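RabGDI protein (Plasmodium falciparum 3D7, PDB 3P1W) probably acts as a Rab GDP-dissociation inhibitor, holding Rab GTPases in their GDP-bound state and so taking part in vesicle transport. Local coordinates at residues Y124-Q129 against Q352-R357; N278-V283 against K294-E299; N288-I293 against D304-D309. All coordinates share one frame; numbering follows the deposited sequence.

Contact 1: Y124-Q129 against Q352-R357; sequences YVYQHQ and QNQLNR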
# COMPACT_ATOMS: atom_id res chain seq x y z
N TYR A 124 -7.45 -12.84 -2.99
CA TYR A 124 -6.96 -14.20 -3.14
C TYR A 124 -5.72 -14.38 -2.29
O TYR A 124 -4.96 -13.41 -2.02
CB TYR A 124 -6.64 -14.54 -4.61
CG TYR A 124 -7.89 -14.56 -5.45
CD1 TYR A 124 -8.52 -15.76 -5.74
CD2 TYR A 124 -8.49 -13.37 -5.88
CE1 TYR A 124 -9.70 -15.80 -6.47
CE2 TYR A 124 -9.70 -13.39 -6.60
CZ TYR A 124 -10.30 -14.60 -6.88
OH TYR A 124 -11.48 -14.65 -7.60
N VAL A 125 -5.47 -15.64 -1.93
CA VAL A 125 -4.27 -16.02 -1.22
C VAL A 125 -3.67 -17.28 -1.87
O VAL A 125 -4.41 -18.15 -2.35
CB VAL A 125 -4.54 -16.21 0.27
CG1 VAL A 125 -5.56 -17.38 0.53
CG2 VAL A 125 -3.22 -16.41 1.07
N TYR A 126 -2.34 -17.37 -1.87
CA TYR A 126 -1.64 -18.53 -2.45
C TYR A 126 -1.47 -19.63 -1.42
O TYR A 126 -0.97 -19.39 -0.31
CB TYR A 126 -0.29 -18.03 -2.92
CG TYR A 126 0.55 -18.94 -3.78
CD1 TYR A 126 0.81 -18.61 -5.09
CD2 TYR A 126 1.20 -20.04 -3.23
CE1 TYR A 126 1.64 -19.38 -5.86
CE2 TYR A 126 2.04 -20.82 -4.00
CZ TYR A 126 2.24 -20.47 -5.32
OH TYR A 126 3.05 -21.22 -6.11
N GLN A 127 -1.90 -20.84 -1.78
CA GLN A 127 -1.68 -22.04 -1.01
C GLN A 127 -1.63 -23.18 -2.05
O GLN A 127 -2.64 -23.54 -2.65
CB GLN A 127 -2.80 -22.28 0.03
CG GLN A 127 -2.50 -23.47 0.94
CD GLN A 127 -3.73 -24.16 1.51
OE1 GLN A 127 -4.09 -25.27 1.08
NE2 GLN A 127 -4.38 -23.53 2.48
N HIS A 128 -0.43 -23.68 -2.31
CA HIS A 128 -0.25 -24.72 -3.31
C HIS A 128 -0.89 -26.03 -2.83
O HIS A 128 -0.67 -26.48 -1.70
CB HIS A 128 1.21 -24.94 -3.58
CG HIS A 128 1.48 -25.89 -4.70
ND1 HIS A 128 2.37 -26.93 -4.59
CD2 HIS A 128 0.96 -25.97 -5.95
CE1 HIS A 128 2.42 -27.60 -5.73
NE2 HIS A 128 1.58 -27.02 -6.58
N GLN A 129 -1.70 -26.60 -3.70
CA GLN A 129 -2.29 -27.91 -3.46
C GLN A 129 -1.87 -28.80 -4.61
O GLN A 129 -2.11 -28.48 -5.78
CB GLN A 129 -3.80 -27.78 -3.38
CG GLN A 129 -4.23 -26.88 -2.19
CD GLN A 129 -5.71 -26.59 -2.16
OE1 GLN A 129 -6.45 -26.93 -3.10
NE2 GLN A 129 -6.17 -25.98 -1.08
N GLN A 352 5.05 -15.86 2.50
CA GLN A 352 6.46 -16.16 2.25
C GLN A 352 6.82 -17.66 2.33
O GLN A 352 7.65 -18.14 1.54
CB GLN A 352 7.31 -15.31 3.20
CG GLN A 352 7.10 -15.64 4.70
CD GLN A 352 7.64 -14.57 5.60
OE1 GLN A 352 8.60 -14.82 6.32
NE2 GLN A 352 7.06 -13.38 5.55
N ASN A 353 6.19 -18.40 3.25
CA ASN A 353 6.50 -19.83 3.42
C ASN A 353 6.10 -20.68 2.21
O ASN A 353 6.61 -21.80 2.01
CB ASN A 353 5.94 -20.40 4.74
CG ASN A 353 4.41 -20.39 4.82
OD1 ASN A 353 3.72 -19.80 3.99
ND2 ASN A 353 3.87 -21.06 5.84
N GLN A 354 5.17 -20.15 1.40
CA GLN A 354 4.76 -20.77 0.15
C GLN A 354 5.82 -20.76 -0.97
O GLN A 354 5.86 -21.66 -1.84
CB GLN A 354 3.45 -20.15 -0.36
CG GLN A 354 2.24 -20.58 0.44
CD GLN A 354 1.85 -22.03 0.20
OE1 GLN A 354 1.82 -22.52 -0.96
NE2 GLN A 354 1.49 -22.71 1.27
N LEU A 355 6.71 -19.79 -0.93
CA LEU A 355 7.76 -19.71 -1.93
C LEU A 355 9.13 -19.82 -1.29
O LEU A 355 10.12 -19.38 -1.86
CB LEU A 355 7.61 -18.42 -2.74
CG LEU A 355 6.40 -18.36 -3.66
CD1 LEU A 355 6.36 -16.98 -4.32
CD2 LEU A 355 6.36 -19.48 -4.73
N ASN A 356 9.19 -20.38 -0.09
CA ASN A 356 10.47 -20.68 0.59
C ASN A 356 11.38 -19.50 0.73
O ASN A 356 12.59 -19.58 0.51
CB ASN A 356 11.23 -21.78 -0.15
CG ASN A 356 10.33 -22.84 -0.62
OD1 ASN A 356 9.78 -23.58 0.17
ND2 ASN A 356 10.17 -22.93 -1.93
N ARG A 357 10.79 -18.38 1.17
CA ARG A 357 11.49 -17.12 1.25
C ARG A 357 11.10 -16.41 2.53
O ARG A 357 10.32 -16.92 3.31
CB ARG A 357 11.18 -16.25 0.01
CG ARG A 357 9.72 -15.90 -0.14
CD ARG A 357 9.48 -15.19 -1.46
NE ARG A 357 10.03 -13.82 -1.47
CZ ARG A 357 11.11 -13.45 -2.16
NH1 ARG A 357 11.83 -14.32 -2.87
NH2 ARG A 357 11.49 -12.18 -2.15
O HOH W 1 0.55 -25.33 0.63
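At its edge, close to the ring plane, Tyr126 meets the amide oxygen of Gln354: OE1 lies 3.4 Å from CD2, and the ring and amide planes stand 53° apart. Gln354 CB lies 3.6 Å from Tyr126 CD2, while CD2 of Leu355 approaches the hydroxyl end obliquely, 4.0 Å from Tyr126 OH. The amide of Gln354 also sits over the backbone of Gln127, with CD 3.7 Å from Gln127 CA. Its OE1 takes a nearly straight hydrogen bond from His128 N (2.9 Å, 174° at the hydrogen), and the donor lies above the carbonyl plane, well off a lone pair. A bend about the CB-CG bond (chi2 -72°) turns the amide of Gln354 to the strand. In the fold, strand 117-129 runs parallel to strand 346-350, and Tyr126 still pairs by backbone with Ile349; beyond it, after strand 346-350 has given way to the 3-10 segment 352-354, Gln354 OE1 serves His128 N. The other end of the amide is used as well: a water accepts from Gln354 NE2 and donates to His128 O, so one glutamine serves both backbone N and O of His128, directly and through water. The imidazole of His128 turns away to Glu137, which its NE2 meets in a hydrogen bond. Leu204 of helix 203-213 packs on both Gln127 and Gln354.

Contact 2: N278-V283 against K294-E299; sequences NVVDFV and KSSDGE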
# COMPACT_ATOMS: atom_id res chain seq x y z
N ASN A 278 13.44 23.15 -8.75
CA ASN A 278 14.66 22.42 -8.40
C ASN A 278 15.40 22.97 -7.17
O ASN A 278 16.16 23.94 -7.25
CB ASN A 278 15.61 22.34 -9.59
CG ASN A 278 16.68 21.27 -9.41
OD1 ASN A 278 16.43 20.19 -8.84
ND2 ASN A 278 17.88 21.56 -9.89
N VAL A 279 15.17 22.32 -6.04
CA VAL A 279 15.85 22.65 -4.81
C VAL A 279 17.31 22.24 -4.92
O VAL A 279 17.61 21.12 -5.37
CB VAL A 279 15.14 21.95 -3.64
CG1 VAL A 279 15.84 22.23 -2.32
CG2 VAL A 279 13.70 22.42 -3.59
N VAL A 280 18.21 23.15 -4.58
CA VAL A 280 19.64 22.85 -4.62
C VAL A 280 20.33 22.94 -3.25
O VAL A 280 21.53 22.63 -3.16
CB VAL A 280 20.39 23.72 -5.67
CG1 VAL A 280 19.71 23.60 -7.04
CG2 VAL A 280 20.51 25.19 -5.22
N ASP A 281 19.59 23.33 -2.21
CA ASP A 281 20.14 23.41 -0.85
C ASP A 281 19.10 23.56 0.28
O ASP A 281 18.01 24.15 0.10
CB ASP A 281 21.13 24.56 -0.75
CG ASP A 281 22.47 24.24 -1.40
OD1 ASP A 281 23.00 23.12 -1.16
OD2 ASP A 281 22.96 25.11 -2.16
N PHE A 282 19.47 23.01 1.44
CA PHE A 282 18.84 23.35 2.70
C PHE A 282 19.64 24.47 3.35
O PHE A 282 20.87 24.51 3.22
CB PHE A 282 18.84 22.15 3.63
CG PHE A 282 17.94 21.03 3.18
CD1 PHE A 282 16.61 21.00 3.57
CD2 PHE A 282 18.42 20.03 2.37
CE1 PHE A 282 15.77 19.96 3.16
CE2 PHE A 282 17.58 18.99 1.97
CZ PHE A 282 16.26 18.96 2.36
N VAL A 283 18.95 25.37 4.04
CA VAL A 283 19.59 26.36 4.89
C VAL A 283 19.42 25.90 6.33
O VAL A 283 18.32 25.51 6.75
CB VAL A 283 18.95 27.75 4.68
CG1 VAL A 283 19.74 28.83 5.45
CG2 VAL A 283 18.87 28.08 3.19
N LYS A 294 16.62 26.65 -0.79
CA LYS A 294 17.01 27.48 -1.93
C LYS A 294 16.90 26.67 -3.20
O LYS A 294 17.08 25.45 -3.18
CB LYS A 294 18.47 27.94 -1.82
CG LYS A 294 18.79 28.87 -0.67
CD LYS A 294 20.29 29.19 -0.62
CE LYS A 294 20.77 29.95 -1.88
NZ LYS A 294 22.05 30.69 -1.65
N SER A 295 16.66 27.36 -4.33
CA SER A 295 16.54 26.68 -5.62
C SER A 295 17.69 27.06 -6.56
O SER A 295 18.51 27.90 -6.23
CB SER A 295 15.20 27.02 -6.28
OG SER A 295 15.23 28.30 -6.88
N SER A 296 17.75 26.42 -7.74
CA SER A 296 18.75 26.75 -8.77
C SER A 296 18.40 28.04 -9.50
O SER A 296 19.24 28.62 -10.18
CB SER A 296 18.87 25.60 -9.78
OG SER A 296 17.60 25.06 -10.12
N ASP A 297 17.15 28.48 -9.35
CA ASP A 297 16.65 29.70 -9.97
C ASP A 297 16.65 30.87 -8.98
O ASP A 297 15.92 31.86 -9.17
CB ASP A 297 15.24 29.45 -10.53
CG ASP A 297 15.24 28.42 -11.64
OD1 ASP A 297 16.13 28.49 -12.52
OD2 ASP A 297 14.37 27.53 -11.64
N GLY A 298 17.48 30.78 -7.95
CA GLY A 298 17.68 31.88 -7.01
C GLY A 298 16.45 32.23 -6.19
O GLY A 298 16.23 33.41 -5.86
N GLU A 299 15.62 31.23 -5.90
CA GLU A 299 14.47 31.41 -5.02
C GLU A 299 14.87 30.96 -3.62
O GLU A 299 15.60 29.99 -3.47
CB GLU A 299 13.27 30.60 -5.50
CG GLU A 299 12.82 30.95 -6.92
CD GLU A 299 12.15 29.78 -7.63
OE1 GLU A 299 11.00 29.96 -8.06
OE2 GLU A 299 12.78 28.70 -7.74
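Val280 and Ser296 meet across the open end of a hairpin, with CG1 of Val280 only 3.5 Å from Ser296 CB, a tight carbon pair. The other branch, CG2, lies over the carbonyl of Ser295. Beside them, Ser296 OG turns back to Asn278, 3.4 Å from its CB, and adds a weak hydrogen bond to Asn278 O. That oxygen chiefly receives Ser296 N, at 3.0 Å and nearly along the C=O axis. Further down, Asp281 and Lys294 send their side chains to the same face of the sheet, and the side chains of Lys294 and Val283 cross obliquely, CG to CG2 3.9 Å. Val280 and Asp281 stand together opposite Lys294, a classic beta bulge: Lys294 O takes Val280 N at 2.9 Å and Asp281 N only weakly, while Lys294 N gives to Asp281 O. Ser295 points away overall, although its CB still touches Asn278 O. Its OG accepts from Asp297 N in an ST turn and from Glu299 N, and donates to Glu299 OE2, bracing the type I turn Ser295-Gly298. Across the strands the grip is thus mainly backbone hydrogen bonding; Asp281 OD2 and Lys294 NZ, 5.7 Å apart, would probably add only mild electrostatic attraction.

Contact 3: N288-I293 against D304-D309; sequences NKVCGI and DKVICD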
# COMPACT_ATOMS: atom_id res chain seq x y z
N ASN A 288 22.17 23.86 13.67
CA ASN A 288 22.04 22.85 12.63
C ASN A 288 20.60 22.35 12.44
O ASN A 288 20.37 21.19 12.08
CB ASN A 288 23.00 21.68 12.87
CG ASN A 288 24.45 22.11 12.82
OD1 ASN A 288 24.82 23.02 12.08
ND2 ASN A 288 25.29 21.45 13.62
N LYS A 289 19.62 23.22 12.68
CA LYS A 289 18.22 22.91 12.43
C LYS A 289 17.78 23.61 11.15
O LYS A 289 18.22 24.74 10.87
CB LYS A 289 17.33 23.37 13.57
CG LYS A 289 17.68 22.77 14.93
CD LYS A 289 16.53 22.95 15.92
CE LYS A 289 17.03 22.96 17.36
NZ LYS A 289 15.97 22.51 18.30
N VAL A 290 16.92 22.96 10.39
CA VAL A 290 16.49 23.54 9.12
C VAL A 290 15.77 24.87 9.37
O VAL A 290 15.01 25.01 10.33
CB VAL A 290 15.60 22.58 8.29
CG1 VAL A 290 14.18 22.47 8.88
CG2 VAL A 290 15.55 23.03 6.83
N CYS A 291 16.08 25.86 8.55
CA CYS A 291 15.40 27.16 8.62
C CYS A 291 14.97 27.64 7.23
O CYS A 291 14.21 28.59 7.14
CB CYS A 291 16.27 28.20 9.33
SG CYS A 291 17.77 28.63 8.48
N GLY A 292 15.41 26.99 6.16
CA GLY A 292 14.93 27.36 4.82
C GLY A 292 15.37 26.44 3.70
O GLY A 292 16.04 25.43 3.95
N ILE A 293 14.99 26.79 2.47
CA ILE A 293 15.42 26.06 1.25
C ILE A 293 15.70 27.03 0.10
O ILE A 293 15.10 28.12 0.02
CB ILE A 293 14.37 25.02 0.78
CG1 ILE A 293 13.03 25.69 0.50
CG2 ILE A 293 14.20 23.87 1.83
CD1 ILE A 293 12.46 25.32 -0.83
N ASP A 304 10.00 26.31 9.36
CA ASP A 304 10.30 25.73 10.68
C ASP A 304 10.50 24.21 10.57
O ASP A 304 11.20 23.62 11.39
CB ASP A 304 9.16 26.03 11.66
CG ASP A 304 8.97 27.52 11.89
OD1 ASP A 304 9.98 28.26 11.90
OD2 ASP A 304 7.82 27.95 12.06
N LYS A 305 9.86 23.60 9.57
CA LYS A 305 10.02 22.16 9.33
C LYS A 305 10.00 21.84 7.85
O LYS A 305 9.43 22.57 7.05
CB LYS A 305 8.89 21.38 10.04
CG LYS A 305 8.80 21.66 11.56
CD LYS A 305 7.69 20.86 12.23
CE LYS A 305 7.42 21.30 13.66
NZ LYS A 305 8.64 21.35 14.54
N VAL A 306 10.58 20.68 7.52
CA VAL A 306 10.51 20.16 6.17
C VAL A 306 10.00 18.71 6.23
O VAL A 306 10.34 17.97 7.15
CB VAL A 306 11.90 20.19 5.49
CG1 VAL A 306 11.92 19.36 4.20
CG2 VAL A 306 12.34 21.61 5.19
N ILE A 307 9.17 18.34 5.27
CA ILE A 307 8.82 16.91 5.04
C ILE A 307 9.27 16.60 3.65
O ILE A 307 8.97 17.36 2.72
CB ILE A 307 7.31 16.65 5.18
CG1 ILE A 307 6.83 16.96 6.59
CG2 ILE A 307 6.97 15.17 4.82
CD1 ILE A 307 5.29 17.19 6.65
N CYS A 308 10.00 15.50 3.45
CA CYS A 308 10.43 15.17 2.12
C CYS A 308 10.64 13.69 1.95
O CYS A 308 10.74 12.96 2.92
CB CYS A 308 11.72 15.91 1.79
SG CYS A 308 13.16 15.48 2.78
N ASP A 309 10.70 13.26 0.71
CA ASP A 309 11.07 11.86 0.43
C ASP A 309 12.60 11.71 0.40
O ASP A 309 13.33 12.71 0.39
CB ASP A 309 10.35 11.37 -0.82
CG ASP A 309 10.90 11.94 -2.10
OD1 ASP A 309 12.01 11.54 -2.52
OD2 ASP A 309 10.16 12.70 -2.74
O HOH W 2 13.96 24.02 12.36
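Val290 lays one methyl, CG2, against CG2 of Val306 at 3.9 Å, the two side chains crossing at about a right angle. Its other methyl, CG1, settles over the start of 304-309, 4.1 Å from Asp304 O and 4.2 Å from Lys305 CA. With CG2 anti to the backbone N and CG1 between that N and the carbonyl carbon (chi1 74°), one valine touches both a side chain and the neighbouring backbone. Ile293 brings CG2 more loosely to the same Val306 methyl, at 4.5 Å. One water at the edge donates to Asp304 O at 3.0 Å; its link to Val290 O is doubtfully short. Phe282 of the adjoining hairpin strand packs on Val290, Ile293 and Val306, enlarging the apolar cluster. The short strands 290-293 and 305-308 approach to 7.1 Å between axes; with no direct hydrogen bond between them and directions 63° apart, they meet through side chains and not as paired neighbours. Between them runs strand 300-303, antiparallel to 290-295, before the chain turns a corner at Asp304. This layout fits the nucleotide-binding-like fold of the Rab GDI family, whose central parallel sheet, here including strands 20-26 and 305-308, is joined by an antiparallel meander.

In the fold
Contacts 2 and 3 are neighbours, with centres 12 Å apart, and share strand 290-295. Val283 links them directly through probable backbone hydrogen bonds to Cys291 and Gly292, where a second beta bulge faces Val283. Their segments alternate along the chain: 278-283, 288-293, 294-299, then 304-309. Contact 1 lies on the opposite side of the chain's centre, 49 Å from contact 2 and 44 Å from contact 3 between centres. Its strand, 117-129, belongs to a different mixed sheet, and 352-357 is the loop after strand 346-350 of that sheet. Contacts 2 and 3 are local, whereas contact 1 joins segments 223 residues apart and encloses both others, so the chain leaves its sheet and returns.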